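Local coordinates for spore coat polysaccharide biosynthesis protein SpsE (Bacillus subtilis, PDB 1VLI), which probably works as an N-acylneuraminate-9-phosphate synthase of the NeuB family in making the polysaccharide of the spore coat, at residues A[48-53]-A[104-109]; A[173-178]-A[346-351]. All blocks are in the same frame, centred on the assembly; numbering follows the deposited sequence.

Contact 1: A[48-53]-A[104-109]; sequences ALIDAA and LPLLDY
I50 overlaps the ring of Y109 and the end of L106, filling the gap between two neighbouring outer helices of the TIM barrel. Helix 43-56 follows strand 30-36, and helix 103-112 follows the adjacent strand 60-63 of the parallel barrel sheet after a long excursion that includes helix 89-92. The two helices run nearly the same way, their short segments 20° apart with axes 10.9 Å from each other. At that spacing the backbones do not meet, and side chains bridge the interval.

I50 splits its two branches between two partners. With CG1 anti to its carbonyl carbon and the chain then extended, the long branch carries CD1 across to CD2 of L106, 3.6 Å away. The short branch serves Y109: I50 CG2 lies 3.6 Å from CD2 of the ring, coming at it obliquely. F47, one turn earlier on the same helix as I50, meets the Y109 ring with the two planes inclined to each other, and L106 also touches A46 and F47, so the apolar patch extends back along helix 43-56.

Y109 has CG anti to its backbone N (chi1 -166°), which sends the ring over to helix 43-56 and its hydroxyl beyond I50 to D51. There the phenol gives a hydrogen bond to the carboxylate, which probably helps fix the far end of the ring. The D51 side chain also touches K113, in the loop after helix 103-112. The planes of carboxylate and ring stand 77° apart. Y109 OH reaches D51 OD1 at 2.6 Å, from the syn side and somewhat out of the carboxylate plane.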
ATOM      1  N   ALA A  48     -11.335  -6.875 -19.224  1.00 51.21           N
ATOM      2  CA  ALA A  48     -12.705  -6.486 -18.867  1.00 51.34           C
ATOM      3  C   ALA A  48     -12.735  -5.628 -17.576  1.00 51.76           C
ATOM      4  O   ALA A  48     -13.541  -4.695 -17.454  1.00 53.27           O
ATOM      5  CB  ALA A  48     -13.598  -7.710 -18.743  1.00 50.05           C
ATOM      6  N   LEU A  49     -11.840  -5.921 -16.638  1.00 53.21           N
ATOM      7  CA  LEU A  49     -11.742  -5.114 -15.407  1.00 54.86           C
ATOM      8  C   LEU A  49     -11.295  -3.700 -15.753  1.00 56.75           C
ATOM      9  O   LEU A  49     -11.957  -2.741 -15.398  1.00 58.37           O
ATOM     10  CB  LEU A  49     -10.827  -5.777 -14.390  1.00 52.07           C
ATOM     11  CG  LEU A  49     -11.459  -6.961 -13.651  1.00 49.91           C
ATOM     12  CD1 LEU A  49     -10.364  -7.915 -13.191  1.00 55.85           C
ATOM     13  CD2 LEU A  49     -12.328  -6.501 -12.466  1.00 50.37           C
ATOM     14  N   ILE A  50     -10.211  -3.595 -16.512  1.00 60.44           N
ATOM     15  CA  ILE A  50      -9.811  -2.340 -17.159  1.00 60.88           C
ATOM     16  C   ILE A  50     -10.987  -1.611 -17.772  1.00 61.97           C
ATOM     17  O   ILE A  50     -11.170  -0.443 -17.460  1.00 65.48           O
ATOM     18  CB  ILE A  50      -8.655  -2.577 -18.197  1.00 60.16           C
ATOM     19  CG1 ILE A  50      -7.445  -3.155 -17.446  1.00 60.49           C
ATOM     20  CG2 ILE A  50      -8.254  -1.276 -18.892  1.00 49.62           C
ATOM     21  CD1 ILE A  50      -6.167  -3.255 -18.206  1.00 66.25           C
ATOM     22  N   ASP A  51     -11.803  -2.293 -18.593  1.00 61.48           N
ATOM     23  CA  ASP A  51     -13.007  -1.688 -19.208  1.00 59.84           C
ATOM     24  C   ASP A  51     -13.940  -1.102 -18.184  1.00 59.25           C
ATOM     25  O   ASP A  51     -14.406   0.029 -18.335  1.00 59.01           O
ATOM     26  CB  ASP A  51     -13.833  -2.709 -20.002  1.00 62.42           C
ATOM     27  CG  ASP A  51     -13.193  -3.105 -21.336  1.00 66.60           C
ATOM     28  OD1 ASP A  51     -12.574  -2.251 -22.012  1.00 65.72           O
ATOM     29  OD2 ASP A  51     -13.296  -4.261 -21.800  1.00 72.76           O
ATOM     30  N   ALA A  52     -14.243  -1.898 -17.161  1.00 58.32           N
ATOM     31  CA  ALA A  52     -15.179  -1.499 -16.110  1.00 58.56           C
ATOM     32  C   ALA A  52     -14.710  -0.239 -15.372  1.00 58.77           C
ATOM     33  O   ALA A  52     -15.507   0.673 -15.121  1.00 59.78           O
ATOM     34  CB  ALA A  52     -15.391  -2.644 -15.134  1.00 59.12           C
ATOM     35  N   ALA A  53     -13.414  -0.194 -15.062  1.00 57.65           N
ATOM     36  CA  ALA A  53     -12.778   0.958 -14.424  1.00 55.81           C
ATOM     37  C   ALA A  53     -12.896   2.218 -15.279  1.00 56.72           C
ATOM     38  O   ALA A  53     -13.231   3.294 -14.766  1.00 56.10           O
ATOM     39  CB  ALA A  53     -11.319   0.658 -14.148  1.00 54.14           C
ATOM     40  N   LEU A 104       3.026  -5.952 -20.815  1.00 58.42           N
ATOM     41  CA  LEU A 104       3.025  -4.943 -21.901  1.00 59.59           C
ATOM     42  C   LEU A 104       1.625  -4.731 -22.511  1.00 60.25           C
ATOM     43  O   LEU A 104       1.159  -3.579 -22.578  1.00 60.46           O
ATOM     44  CB  LEU A 104       4.104  -5.225 -22.969  1.00 56.33           C
ATOM     45  CG  LEU A 104       5.541  -5.224 -22.390  1.00 61.79           C
ATOM     46  CD1 LEU A 104       6.618  -5.285 -23.468  1.00 57.54           C
ATOM     47  CD2 LEU A 104       5.805  -4.027 -21.457  1.00 51.61           C
ATOM     48  N   PRO A 105       0.941  -5.817 -22.915  1.00 59.72           N
ATOM     49  CA  PRO A 105      -0.475  -5.727 -23.326  1.00 58.13           C
ATOM     50  C   PRO A 105      -1.381  -5.014 -22.313  1.00 57.97           C
ATOM     51  O   PRO A 105      -2.129  -4.126 -22.721  1.00 59.20           O
ATOM     52  CB  PRO A 105      -0.890  -7.190 -23.486  1.00 56.08           C
ATOM     53  CG  PRO A 105       0.378  -7.880 -23.840  1.00 59.49           C
ATOM     54  CD  PRO A 105       1.456  -7.196 -23.052  1.00 58.12           C
ATOM     55  N   LEU A 106      -1.347  -5.379 -21.028  1.00 55.64           N
ATOM     56  CA  LEU A 106      -2.192  -4.641 -20.071  1.00 56.21           C
ATOM     57  C   LEU A 106      -1.888  -3.149 -20.103  1.00 54.65           C
ATOM     58  O   LEU A 106      -2.806  -2.324 -20.204  1.00 56.67           O
ATOM     59  CB  LEU A 106      -2.061  -5.162 -18.646  1.00 56.21           C
ATOM     60  CG  LEU A 106      -2.787  -6.452 -18.273  1.00 59.43           C
ATOM     61  CD1 LEU A 106      -2.416  -6.798 -16.852  1.00 65.25           C
ATOM     62  CD2 LEU A 106      -4.305  -6.346 -18.423  1.00 56.00           C
ATOM     63  N   LEU A 107      -0.598  -2.811 -20.045  1.00 52.94           N
ATOM     64  CA  LEU A 107      -0.143  -1.418 -20.033  1.00 52.57           C
ATOM     65  C   LEU A 107      -0.600  -0.684 -21.277  1.00 55.77           C
ATOM     66  O   LEU A 107      -1.160   0.409 -21.200  1.00 57.81           O
ATOM     67  CB  LEU A 107       1.382  -1.351 -19.829  1.00 49.97           C
ATOM     68  CG  LEU A 107       1.854  -1.221 -18.360  1.00 60.44           C
ATOM     69  CD1 LEU A 107       1.076  -2.098 -17.358  1.00 51.15           C
ATOM     70  CD2 LEU A 107       3.350  -1.456 -18.243  1.00 50.57           C
ATOM     71  N   ASP A 108      -0.393  -1.305 -22.437  1.00 59.60           N
ATOM     72  CA  ASP A 108      -0.967  -0.803 -23.660  1.00 59.52           C
ATOM     73  C   ASP A 108      -2.475  -0.578 -23.575  1.00 56.87           C
ATOM     74  O   ASP A 108      -2.980   0.442 -24.024  1.00 58.66           O
ATOM     75  CB  ASP A 108      -0.669  -1.771 -24.782  1.00 64.25           C
ATOM     76  CG  ASP A 108       0.348  -1.230 -25.743  1.00 75.98           C
ATOM     77  OD1 ASP A 108       0.117  -0.103 -26.259  1.00 86.31           O
ATOM     78  OD2 ASP A 108       1.380  -1.870 -26.057  1.00 86.54           O
ATOM     79  N   TYR A 109      -3.202  -1.535 -23.025  1.00 52.65           N
ATOM     80  CA  TYR A 109      -4.645  -1.433 -23.005  1.00 53.69           C
ATOM     81  C   TYR A 109      -5.132  -0.357 -22.033  1.00 56.06           C
ATOM     82  O   TYR A 109      -6.157   0.286 -22.270  1.00 55.36           O
ATOM     83  CB  TYR A 109      -5.267  -2.781 -22.678  1.00 53.26           C
ATOM     84  CG  TYR A 109      -6.742  -2.832 -22.971  1.00 59.09           C
ATOM     85  CD1 TYR A 109      -7.213  -2.645 -24.268  1.00 58.08           C
ATOM     86  CD2 TYR A 109      -7.672  -3.056 -21.954  1.00 64.68           C
ATOM     87  CE1 TYR A 109      -8.571  -2.680 -24.559  1.00 58.05           C
ATOM     88  CE2 TYR A 109      -9.032  -3.108 -22.232  1.00 68.17           C
ATOM     89  CZ  TYR A 109      -9.473  -2.922 -23.548  1.00 63.56           C
ATOM     90  OH  TYR A 109     -10.811  -2.947 -23.852  1.00 59.25           O
TER

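Contact 2: A[173-178]-A[346-351]; sequences VHEAWR and GLHPRF
Segment 173-178 is a run of helix 170-181, while 346-351 is an irregular loop leading to helix 352-356, and their backbones stay well apart, the nearest CA atoms, of E175 and R350, being 9.5 Å from each other. Two long side chains close that distance. E175, extended with CG anti to its backbone N, presents its carboxylate to the side of the R350 guanidinium formed by NE and NH2. R350 NH2 and NE each give a hydrogen bond, nearly straight (168° and 166°), to E175 OE1 and OE2 respectively, both at 3.0 Å. Both oxygens use their syn lone pairs, and the two flat groups are nearly coplanar, 7° apart.

H348 backs this pair: R350 NH2 lies 3.3 Å above the plane of its imidazole, over the centre, while H348 ND1 accepts the backbone N-H of R350 at 2.8 Å. A glutamine in place of E175 would probably lose one of the two bonds and leave the arginine's charge without its mate. L148 of helix 148-155 touches both E175 and R350. The arrangement is a bidentate, side-on salt bridge, here joining the NeuB-family barrel to the SAF (antifreeze-like) domain.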
ATOM      1  N   VAL A 173       3.708   6.943  10.777  1.00 53.99           N
ATOM      2  CA  VAL A 173       3.346   7.716   9.604  1.00 53.33           C
ATOM      3  C   VAL A 173       4.452   8.759   9.390  1.00 57.39           C
ATOM      4  O   VAL A 173       4.998   8.922   8.273  1.00 57.26           O
ATOM      5  CB  VAL A 173       1.964   8.310   9.766  1.00 51.00           C
ATOM      6  CG1 VAL A 173       1.621   9.204   8.649  1.00 41.75           C
ATOM      7  CG2 VAL A 173       0.941   7.220   9.807  1.00 48.72           C
ATOM      8  N   HIS A 174       4.860   9.371  10.495  1.00 56.80           N
ATOM      9  CA  HIS A 174       5.905  10.375  10.470  1.00 58.01           C
ATOM     10  C   HIS A 174       7.257   9.861  10.003  1.00 59.29           C
ATOM     11  O   HIS A 174       7.935  10.536   9.224  1.00 61.57           O
ATOM     12  CB  HIS A 174       6.042  10.994  11.845  1.00 57.52           C
ATOM     13  CG  HIS A 174       7.079  12.062  11.919  1.00 57.43           C
ATOM     14  ND1 HIS A 174       6.899  13.309  11.366  1.00 61.88           N
ATOM     15  CD2 HIS A 174       8.291  12.086  12.515  1.00 62.23           C
ATOM     16  CE1 HIS A 174       7.965  14.051  11.600  1.00 65.15           C
ATOM     17  NE2 HIS A 174       8.821  13.336  12.304  1.00 66.11           N
ATOM     18  N   GLU A 175       7.631   8.668  10.468  1.00 58.36           N
ATOM     19  CA  GLU A 175       8.928   8.094  10.198  1.00 57.31           C
ATOM     20  C   GLU A 175       9.013   7.672   8.739  1.00 57.73           C
ATOM     21  O   GLU A 175      10.061   7.806   8.105  1.00 59.86           O
ATOM     22  CB  GLU A 175       9.208   6.902  11.122  1.00 54.13           C
ATOM     23  CG  GLU A 175      10.628   6.371  11.032  1.00 51.87           C
ATOM     24  CD  GLU A 175      10.988   5.405  12.150  1.00 59.39           C
ATOM     25  OE1 GLU A 175      10.056   4.899  12.798  1.00 62.85           O
ATOM     26  OE2 GLU A 175      12.199   5.152  12.387  1.00 53.32           O
ATOM     27  N   ALA A 176       7.910   7.146   8.226  1.00 57.31           N
ATOM     28  CA  ALA A 176       7.808   6.757   6.821  1.00 54.04           C
ATOM     29  C   ALA A 176       7.913   7.997   5.941  1.00 58.15           C
ATOM     30  O   ALA A 176       8.610   7.988   4.898  1.00 58.00           O
ATOM     31  CB  ALA A 176       6.512   6.036   6.573  1.00 48.88           C
ATOM     32  N   TRP A 177       7.236   9.061   6.380  1.00 57.85           N
ATOM     33  CA  TRP A 177       7.223  10.335   5.676  1.00 58.85           C
ATOM     34  C   TRP A 177       8.617  10.962   5.587  1.00 61.69           C
ATOM     35  O   TRP A 177       9.108  11.254   4.468  1.00 62.61           O
ATOM     36  CB  TRP A 177       6.242  11.285   6.338  1.00 56.54           C
ATOM     37  CG  TRP A 177       6.151  12.658   5.692  1.00 59.35           C
ATOM     38  CD1 TRP A 177       5.426  13.018   4.563  1.00 61.65           C
ATOM     39  CD2 TRP A 177       6.793  13.845   6.139  1.00 56.38           C
ATOM     40  NE1 TRP A 177       5.602  14.353   4.288  1.00 62.54           N
ATOM     41  CE2 TRP A 177       6.425  14.890   5.249  1.00 61.59           C
ATOM     42  CE3 TRP A 177       7.636  14.145   7.221  1.00 60.02           C
ATOM     43  CZ2 TRP A 177       6.886  16.192   5.399  1.00 63.19           C
ATOM     44  CZ3 TRP A 177       8.102  15.429   7.367  1.00 63.08           C
ATOM     45  CH2 TRP A 177       7.723  16.448   6.468  1.00 67.78           C
ATOM     46  N   ARG A 178       9.242  11.143   6.755  1.00 59.66           N
ATOM     47  CA  ARG A 178      10.605  11.658   6.871  1.00 61.66           C
ATOM     48  C   ARG A 178      11.623  10.913   6.045  1.00 59.26           C
ATOM     49  O   ARG A 178      12.554  11.515   5.532  1.00 60.56           O
ATOM     50  CB  ARG A 178      11.086  11.597   8.322  1.00 59.61           C
ATOM     51  CG  ARG A 178      10.683  12.809   9.119  1.00 80.65           C
ATOM     52  CD  ARG A 178      11.452  12.969  10.423  1.00 99.03           C
ATOM     53  NE  ARG A 178      12.655  13.778  10.248  1.00111.07           N
ATOM     54  CZ  ARG A 178      13.386  14.269  11.242  1.00116.34           C
ATOM     55  NH1 ARG A 178      13.045  14.042  12.506  1.00120.53           N
ATOM     56  NH2 ARG A 178      14.463  14.996  10.974  1.00119.47           N
ATOM     57  N   GLY A 346      10.942  -9.320  14.718  1.00 52.96           N
ATOM     58  CA  GLY A 346      12.388  -9.059  14.694  1.00 51.48           C
ATOM     59  C   GLY A 346      12.627  -7.598  15.056  1.00 53.96           C
ATOM     60  O   GLY A 346      11.670  -6.839  15.174  1.00 53.72           O
ATOM     61  N   LEU A 347      13.885  -7.192  15.255  1.00 53.96           N
ATOM     62  CA  LEU A 347      14.221  -5.763  15.454  1.00 54.77           C
ATOM     63  C   LEU A 347      13.604  -4.856  14.403  1.00 55.93           C
ATOM     64  O   LEU A 347      13.498  -5.249  13.250  1.00 56.07           O
ATOM     65  CB  LEU A 347      15.726  -5.541  15.370  1.00 52.17           C
ATOM     66  CG  LEU A 347      16.573  -5.485  16.615  1.00 56.35           C
ATOM     67  CD1 LEU A 347      17.624  -4.419  16.353  1.00 54.02           C
ATOM     68  CD2 LEU A 347      15.719  -5.203  17.890  1.00 44.08           C
ATOM     69  N   HIS A 348      13.238  -3.632  14.781  1.00 56.78           N
ATOM     70  CA  HIS A 348      12.695  -2.683  13.795  1.00 56.04           C
ATOM     71  C   HIS A 348      13.627  -2.478  12.590  1.00 54.68           C
ATOM     72  O   HIS A 348      14.839  -2.376  12.759  1.00 51.78           O
ATOM     73  CB  HIS A 348      12.452  -1.343  14.453  1.00 55.20           C
ATOM     74  CG  HIS A 348      11.610  -0.439  13.630  1.00 51.34           C
ATOM     75  ND1 HIS A 348      12.112   0.286  12.571  1.00 60.03           N
ATOM     76  CD2 HIS A 348      10.293  -0.161  13.687  1.00 44.81           C
ATOM     77  CE1 HIS A 348      11.140   0.990  12.023  1.00 48.72           C
ATOM     78  NE2 HIS A 348      10.023   0.732  12.681  1.00 55.28           N
ATOM     79  N   PRO A 349      13.084  -2.461  11.372  1.00 55.66           N
ATOM     80  CA  PRO A 349      13.891  -2.209  10.186  1.00 53.89           C
ATOM     81  C   PRO A 349      14.773  -0.944  10.201  1.00 53.45           C
ATOM     82  O   PRO A 349      15.687  -0.838   9.372  1.00 52.26           O
ATOM     83  CB  PRO A 349      12.831  -2.113   9.083  1.00 56.06           C
ATOM     84  CG  PRO A 349      11.816  -3.059   9.535  1.00 55.62           C
ATOM     85  CD  PRO A 349      11.689  -2.774  11.009  1.00 53.43           C
ATOM     86  N   ARG A 350      14.528  -0.002  11.113  1.00 52.58           N
ATOM     87  CA  ARG A 350      15.389   1.205  11.206  1.00 52.44           C
ATOM     88  C   ARG A 350      16.834   0.830  11.579  1.00 53.44           C
ATOM     89  O   ARG A 350      17.747   1.645  11.455  1.00 58.23           O
ATOM     90  CB  ARG A 350      14.805   2.274  12.175  1.00 52.18           C
ATOM     91  CG  ARG A 350      15.097   2.021  13.674  1.00 53.70           C
ATOM     92  CD  ARG A 350      14.632   3.134  14.657  1.00 50.62           C
ATOM     93  NE  ARG A 350      13.205   3.376  14.525  1.00 46.94           N
ATOM     94  CZ  ARG A 350      12.241   2.718  15.166  1.00 48.29           C
ATOM     95  NH1 ARG A 350      12.511   1.753  16.044  1.00 50.87           N
ATOM     96  NH2 ARG A 350      10.977   3.029  14.913  1.00 44.42           N
ATOM     97  N   PHE A 351      17.064  -0.401  12.024  1.00 50.31           N
ATOM     98  CA  PHE A 351      18.421  -0.803  12.382  1.00 51.59           C
ATOM     99  C   PHE A 351      19.110  -1.629  11.326  1.00 52.32           C
ATOM    100  O   PHE A 351      20.221  -2.073  11.542  1.00 56.01           O
ATOM    101  CB  PHE A 351      18.446  -1.541  13.730  1.00 50.85           C
ATOM    102  CG  PHE A 351      17.791  -0.756  14.867  1.00 58.93           C
ATOM    103  CD1 PHE A 351      18.479   0.285  15.518  1.00 49.90           C
ATOM    104  CD2 PHE A 351      16.495  -1.051  15.272  1.00 54.05           C
ATOM    105  CE1 PHE A 351      17.901   0.973  16.572  1.00 53.82           C
ATOM    106  CE2 PHE A 351      15.911  -0.373  16.328  1.00 53.24           C
ATOM    107  CZ  PHE A 351      16.616   0.655  16.973  1.00 50.74           C
TER

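Contacts 1 and 2 lie on opposite sides of the chain's centre, their own centres 35 Å apart, and share no helix or loop. Contact 1 stays within the barrel: it is partly buried, holds two neighbouring outer helices together, and depends mainly on apolar packing, with one tyrosine-aspartate hydrogen bond beside it. Contact 2 is a surface contact that buries about half as much area, 103 against 213 Å², and ties a barrel helix to a loop of the SAF domain through paired charges. The difference follows their places in the fold, hydrocarbon between neighbouring helices of one domain and a salt bridge where two domains meet.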